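Conserved hypothetical protein (Streptococcus pneumoniae, PDB 4QDY) is of unknown function but carries two YbbR-like domains in tandem, each built mostly of beta strands. Local coordinates at residues V13-I18 against A33-V38; V168-I173 against F187-K192. All coordinates share one frame; numbering follows the deposited sequence.

Contact 1: V13-I18 against A33-V38; sequences VTNVPI and ASEVSV
A beta bulge interrupts the antiparallel pairing of strands 9-21 and 35-42 in the first YbbR-like domain, where Val13 faces Val38 and Val16 faces Val36. Each of these is a hydrogen-bonded pair: Val13 N reaches Val38 O at 2.7 Å and Val36 N reaches Val16 O at 2.8 Å, with the return bonds also made. Between them the chain turns a corner at Asn15, whose phi and psi are both positive, and the register slips by one residue. Beyond it Ile18 N makes a weak bond to Ser34 O.

The valines share one face. CG2 of Val38 lies against both methyls of Val16, 3.9 Å from its CG1, and the two side chains run roughly at right angles. Farther along, Ile18 CD1 meets Val36 CG1 at 3.7 Å, again crosswise. On the face of Pro17, Glu35 runs extended past CG, with CG set beside its own backbone N (chi1 -69°), which carries OE1 to 3.6 Å from Asn15 CB. The carboxylate and amide planes are 14° apart; Glu35 OE2 bonds Ile20 N, and Asn15 ND2 bonds Tyr22 O, both of the second subunit. The valine face packs on Val61 of strand 60-64 and Leu77 of strand 71-80, while Ser37 bonds through its backbone to Thr91 of strand 87-113.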
loop_
_atom_site.group_PDB
_atom_site.type_symbol
_atom_site.label_atom_id
_atom_site.label_comp_id
_atom_site.label_asym_id
_atom_site.label_seq_id
_atom_site.Cartn_x
_atom_site.Cartn_y
_atom_site.Cartn_z
ATOM N N VAL A 13 9.743 -11.335 -12.042
ATOM C CA VAL A 13 9.895 -11.457 -10.593
ATOM C C VAL A 13 8.683 -10.779 -9.948
ATOM O O VAL A 13 8.488 -9.578 -10.133
ATOM C CB VAL A 13 11.249 -10.880 -10.093
ATOM C CG1 VAL A 13 11.397 -11.056 -8.588
ATOM C CG2 VAL A 13 12.426 -11.529 -10.812
ATOM N N THR A 14 7.848 -11.556 -9.239
ATOM C CA THR A 14 6.650 -11.034 -8.574
ATOM C C THR A 14 6.964 -10.715 -7.106
ATOM O O THR A 14 7.980 -11.178 -6.581
ATOM C CB THR A 14 5.473 -12.020 -8.686
ATOM O OG1 THR A 14 5.854 -13.281 -8.127
ATOM C CG2 THR A 14 4.981 -12.198 -10.120
ATOM N N ASN A 15 6.082 -9.912 -6.459
ATOM C CA ASN A 15 6.138 -9.479 -5.056
ATOM C C ASN A 15 7.419 -8.652 -4.791
ATOM O O ASN A 15 8.147 -8.920 -3.826
ATOM C CB ASN A 15 6.064 -10.695 -4.099
ATOM C CG ASN A 15 4.878 -11.617 -4.299
ATOM O OD1 ASN A 15 3.974 -11.370 -5.107
ATOM N ND2 ASN A 15 4.868 -12.719 -3.566
ATOM N N VAL A 16 7.683 -7.640 -5.644
ATOM C CA VAL A 16 8.866 -6.785 -5.494
ATOM C C VAL A 16 8.434 -5.500 -4.757
ATOM O O VAL A 16 7.680 -4.704 -5.322
ATOM C CB VAL A 16 9.576 -6.478 -6.845
ATOM C CG1 VAL A 16 10.869 -5.703 -6.619
ATOM C CG2 VAL A 16 9.867 -7.758 -7.617
ATOM N N PRO A 17 8.872 -5.285 -3.495
ATOM C CA PRO A 17 8.446 -4.070 -2.776
ATOM C C PRO A 17 9.186 -2.822 -3.265
ATOM O O PRO A 17 10.352 -2.909 -3.651
ATOM C CB PRO A 17 8.788 -4.381 -1.317
ATOM C CG PRO A 17 9.896 -5.365 -1.380
ATOM C CD PRO A 17 9.756 -6.132 -2.665
ATOM N N ILE A 18 8.504 -1.664 -3.233
ATOM C CA ILE A 18 9.038 -0.369 -3.674
ATOM C C ILE A 18 9.654 0.370 -2.481
ATOM O O ILE A 18 9.002 0.505 -1.441
ATOM C CB ILE A 18 7.932 0.496 -4.354
ATOM C CG1 ILE A 18 7.070 -0.320 -5.348
ATOM C CG2 ILE A 18 8.540 1.750 -5.007
ATOM C CD1 ILE A 18 5.761 0.354 -5.767
ATOM N N ALA A 33 -0.069 0.618 -5.223
ATOM C CA ALA A 33 0.152 -0.786 -4.878
ATOM C C ALA A 33 1.538 -0.942 -4.266
ATOM O O ALA A 33 2.531 -0.546 -4.886
ATOM C CB ALA A 33 -0.011 -1.671 -6.105
ATOM N N SER A 34 1.591 -1.474 -3.028
ATOM C CA SER A 34 2.802 -1.683 -2.218
ATOM C C SER A 34 3.910 -2.431 -2.967
ATOM O O SER A 34 5.085 -2.115 -2.775
ATOM C CB SER A 34 2.459 -2.477 -0.961
ATOM O OG SER A 34 1.953 -3.767 -1.270
ATOM N N GLU A 35 3.537 -3.435 -3.787
ATOM C CA GLU A 35 4.491 -4.259 -4.521
ATOM C C GLU A 35 4.237 -4.225 -6.029
ATOM O O GLU A 35 3.112 -3.994 -6.476
ATOM C CB GLU A 35 4.446 -5.713 -4.026
ATOM C CG GLU A 35 4.987 -5.889 -2.615
ATOM C CD GLU A 35 4.997 -7.297 -2.054
ATOM O OE1 GLU A 35 4.139 -8.117 -2.456
ATOM O OE2 GLU A 35 5.827 -7.561 -1.155
ATOM N N VAL A 36 5.312 -4.455 -6.803
ATOM C CA VAL A 36 5.318 -4.479 -8.269
ATOM C C VAL A 36 5.939 -5.791 -8.773
ATOM O O VAL A 36 6.427 -6.601 -7.983
ATOM C CB VAL A 36 6.069 -3.252 -8.878
ATOM C CG1 VAL A 36 5.335 -1.946 -8.604
ATOM C CG2 VAL A 36 7.525 -3.177 -8.412
ATOM N N SER A 37 5.922 -5.982 -10.097
ATOM C CA SER A 37 6.567 -7.098 -10.782
ATOM C C SER A 37 7.702 -6.548 -11.632
ATOM O O SER A 37 7.586 -5.440 -12.156
ATOM C CB SER A 37 5.573 -7.903 -11.613
ATOM O OG SER A 37 4.663 -8.595 -10.773
ATOM N N VAL A 38 8.822 -7.273 -11.715
ATOM C CA VAL A 38 9.980 -6.809 -12.480
ATOM C C VAL A 38 10.289 -7.847 -13.559
ATOM O O VAL A 38 10.532 -9.017 -13.250
ATOM C CB VAL A 38 11.215 -6.519 -11.573
ATOM C CG1 VAL A 38 12.429 -6.101 -12.399
ATOM C CG2 VAL A 38 10.893 -5.447 -10.535
#

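Contact 2: V168-I173 against F187-K192; sequences VPLQAI and FDTIMK
Val168 and Met191 (selenomethionine) meet crosswise, their side chains at about a right angle, at one end of the pairing between strands 164-173 and 183-196, which form a beta hairpin in the second half of the chain. Both methyls of Val168 reach Met191 CB, CG2 at 3.7 Å, and Val168 CG1 is also 3.9 Å from Met191 CE at the far end. The selenomethionine chain leaves with CG opposite its backbone N and stays extended until a bend at the last torsion (68°) brings CE back over that methyl.

Leu170 and Thr189 form a second crosswise pair on the same side. Leu170 CD2 touches Thr189 CG2 at 3.8 Å, and this threonine methyl also faces CG2 of Val168, so it touches both aliphatic side chains. Thr189 OG1, anti to its backbone N, bonds Asp132 OD1. The other leucine branch, CD1, lies against the Asp188 carbonyl.

Backbone bonds fix this register. Val168 and Thr189 are an antiparallel hydrogen-bonded pair, Val168 N giving a nearly straight bond of 2.8 Å to Thr189 O and Thr189 N bonding back to Val168 O. Two residues along, Leu170 N bonds Phe187 O at 3.1 Å. Between these links Pro169 pairs with Asp188, their CA atoms 4.2 Å apart and their side chains diverging.

Val168 and Leu170 also rest on Ala152 of strand 149-153, while Thr189 and Met191 reach Val130 and Val128 of strand 124-130. On the Pro169 side, Pro169 and Phe187 pack against Thr96 and Pro92 of the second subunit.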
loop_
_atom_site.group_PDB
_atom_site.type_symbol
_atom_site.label_atom_id
_atom_site.label_comp_id
_atom_site.label_asym_id
_atom_site.label_seq_id
_atom_site.Cartn_x
_atom_site.Cartn_y
_atom_site.Cartn_z
ATOM N N VAL A 168 -8.138 -8.720 17.505
ATOM C CA VAL A 168 -8.891 -8.376 16.299
ATOM C C VAL A 168 -8.323 -7.058 15.732
ATOM O O VAL A 168 -8.061 -6.135 16.511
ATOM C CB VAL A 168 -10.433 -8.299 16.520
ATOM C CG1 VAL A 168 -11.017 -9.662 16.872
ATOM C CG2 VAL A 168 -10.819 -7.252 17.565
ATOM N N PRO A 169 -8.117 -6.944 14.399
ATOM C CA PRO A 169 -7.568 -5.690 13.853
ATOM C C PRO A 169 -8.553 -4.523 13.927
ATOM O O PRO A 169 -9.768 -4.729 13.939
ATOM C CB PRO A 169 -7.277 -6.041 12.393
ATOM C CG PRO A 169 -8.207 -7.146 12.069
ATOM C CD PRO A 169 -8.347 -7.941 13.331
ATOM N N LEU A 170 -8.013 -3.297 13.977
ATOM C CA LEU A 170 -8.786 -2.059 14.017
ATOM C C LEU A 170 -8.738 -1.371 12.654
ATOM O O LEU A 170 -7.657 -1.217 12.084
ATOM C CB LEU A 170 -8.273 -1.121 15.125
ATOM C CG LEU A 170 -8.570 -1.542 16.572
ATOM C CD1 LEU A 170 -7.651 -0.851 17.542
ATOM C CD2 LEU A 170 -10.026 -1.299 16.940
ATOM N N GLN A 171 -9.917 -0.987 12.127
ATOM C CA GLN A 171 -10.077 -0.309 10.835
ATOM C C GLN A 171 -10.861 0.998 10.979
ATOM O O GLN A 171 -11.790 1.073 11.784
ATOM C CB GLN A 171 -10.791 -1.211 9.812
ATOM C CG GLN A 171 -10.018 -2.454 9.383
ATOM C CD GLN A 171 -10.784 -3.299 8.390
ATOM O OE1 GLN A 171 -12.013 -3.442 8.451
ATOM N NE2 GLN A 171 -10.061 -3.942 7.491
ATOM N N ALA A 172 -10.495 2.018 10.183
ATOM C CA ALA A 172 -11.167 3.318 10.161
ATOM C C ALA A 172 -12.103 3.383 8.965
ATOM O O ALA A 172 -11.648 3.247 7.828
ATOM C CB ALA A 172 -10.144 4.446 10.121
ATOM N N ILE A 173 -13.416 3.531 9.215
ATOM C CA ILE A 173 -14.412 3.563 8.137
ATOM C C ILE A 173 -15.203 4.892 8.159
ATOM O O ILE A 173 -15.252 5.578 9.184
ATOM C CB ILE A 173 -15.391 2.347 8.183
ATOM C CG1 ILE A 173 -16.272 2.339 9.464
ATOM C CG2 ILE A 173 -14.637 1.018 7.976
ATOM C CD1 ILE A 173 -17.463 1.375 9.445
ATOM N N PHE A 187 -2.707 -0.972 16.558
ATOM C CA PHE A 187 -3.142 -1.528 15.272
ATOM C C PHE A 187 -4.237 -2.593 15.474
ATOM O O PHE A 187 -5.005 -2.853 14.544
ATOM C CB PHE A 187 -1.958 -2.118 14.487
ATOM C CG PHE A 187 -1.049 -3.058 15.243
ATOM C CD1 PHE A 187 -1.338 -4.415 15.328
ATOM C CD2 PHE A 187 0.124 -2.597 15.828
ATOM C CE1 PHE A 187 -0.495 -5.283 16.026
ATOM C CE2 PHE A 187 0.975 -3.468 16.511
ATOM C CZ PHE A 187 0.661 -4.806 16.606
ATOM N N ASP A 188 -4.315 -3.190 16.680
ATOM C CA ASP A 188 -5.322 -4.191 17.024
ATOM C C ASP A 188 -5.733 -4.045 18.505
ATOM O O ASP A 188 -5.163 -3.228 19.233
ATOM C CB ASP A 188 -4.819 -5.623 16.724
ATOM C CG ASP A 188 -3.587 -6.114 17.470
ATOM O OD1 ASP A 188 -2.987 -5.319 18.230
ATOM O OD2 ASP A 188 -3.203 -7.284 17.268
ATOM N N THR A 189 -6.735 -4.831 18.932
ATOM C CA THR A 189 -7.274 -4.819 20.294
ATOM C C THR A 189 -7.763 -6.225 20.671
ATOM O O THR A 189 -8.020 -7.040 19.786
ATOM C CB THR A 189 -8.407 -3.771 20.397
ATOM O OG1 THR A 189 -8.844 -3.668 21.752
ATOM C CG2 THR A 189 -9.588 -4.068 19.468
ATOM N N ILE A 190 -7.911 -6.496 21.976
ATOM C CA ILE A 190 -8.403 -7.791 22.440
ATOM C C ILE A 190 -9.937 -7.697 22.530
ATOM O O ILE A 190 -10.469 -6.818 23.215
ATOM C CB ILE A 190 -7.749 -8.279 23.778
ATOM C CG1 ILE A 190 -6.216 -8.509 23.657
ATOM C CG2 ILE A 190 -8.416 -9.556 24.299
ATOM C CD1 ILE A 190 -5.278 -7.257 23.686
HETATM N N MSE A 191 -10.630 -8.591 21.802
HETATM C CA MSE A 191 -12.090 -8.690 21.786
HETATM C C MSE A 191 -12.523 -9.879 22.642
HETATM O O MSE A 191 -12.017 -10.987 22.447
HETATM C CB MSE A 191 -12.620 -8.819 20.344
HETATM C CG MSE A 191 -14.146 -8.732 20.235
HETATM SE SE MSE A 191 -14.863 -9.092 18.448
HETATM C CE MSE A 191 -14.435 -10.920 18.342
ATOM N N LYS A 192 -13.444 -9.648 23.593
ATOM C CA LYS A 192 -13.974 -10.695 24.466
ATOM C C LYS A 192 -15.465 -10.863 24.200
ATOM O O LYS A 192 -16.231 -9.911 24.359
ATOM C CB LYS A 192 -13.701 -10.380 25.945
#

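From the N terminus, contact 1 comes first: 33-38 returns to 13-18 and closes a loop of 14 residues that includes strand 27-30. The chain then runs through helix 45-52 and strands 60-64 and 71-80 before the long, broken strand 87-113 carries it into the second half. There contact 2 closes another loop, of 13 residues, between 168-173 and 187-192. The two are in series, neither nested nor crossed, and lie on opposite sides of the chain's centre, their own centres 28 Å apart and nearest atoms about 15 Å. Strand 87-113 pairs with strands of both halves, and both contacts touch the second subunit.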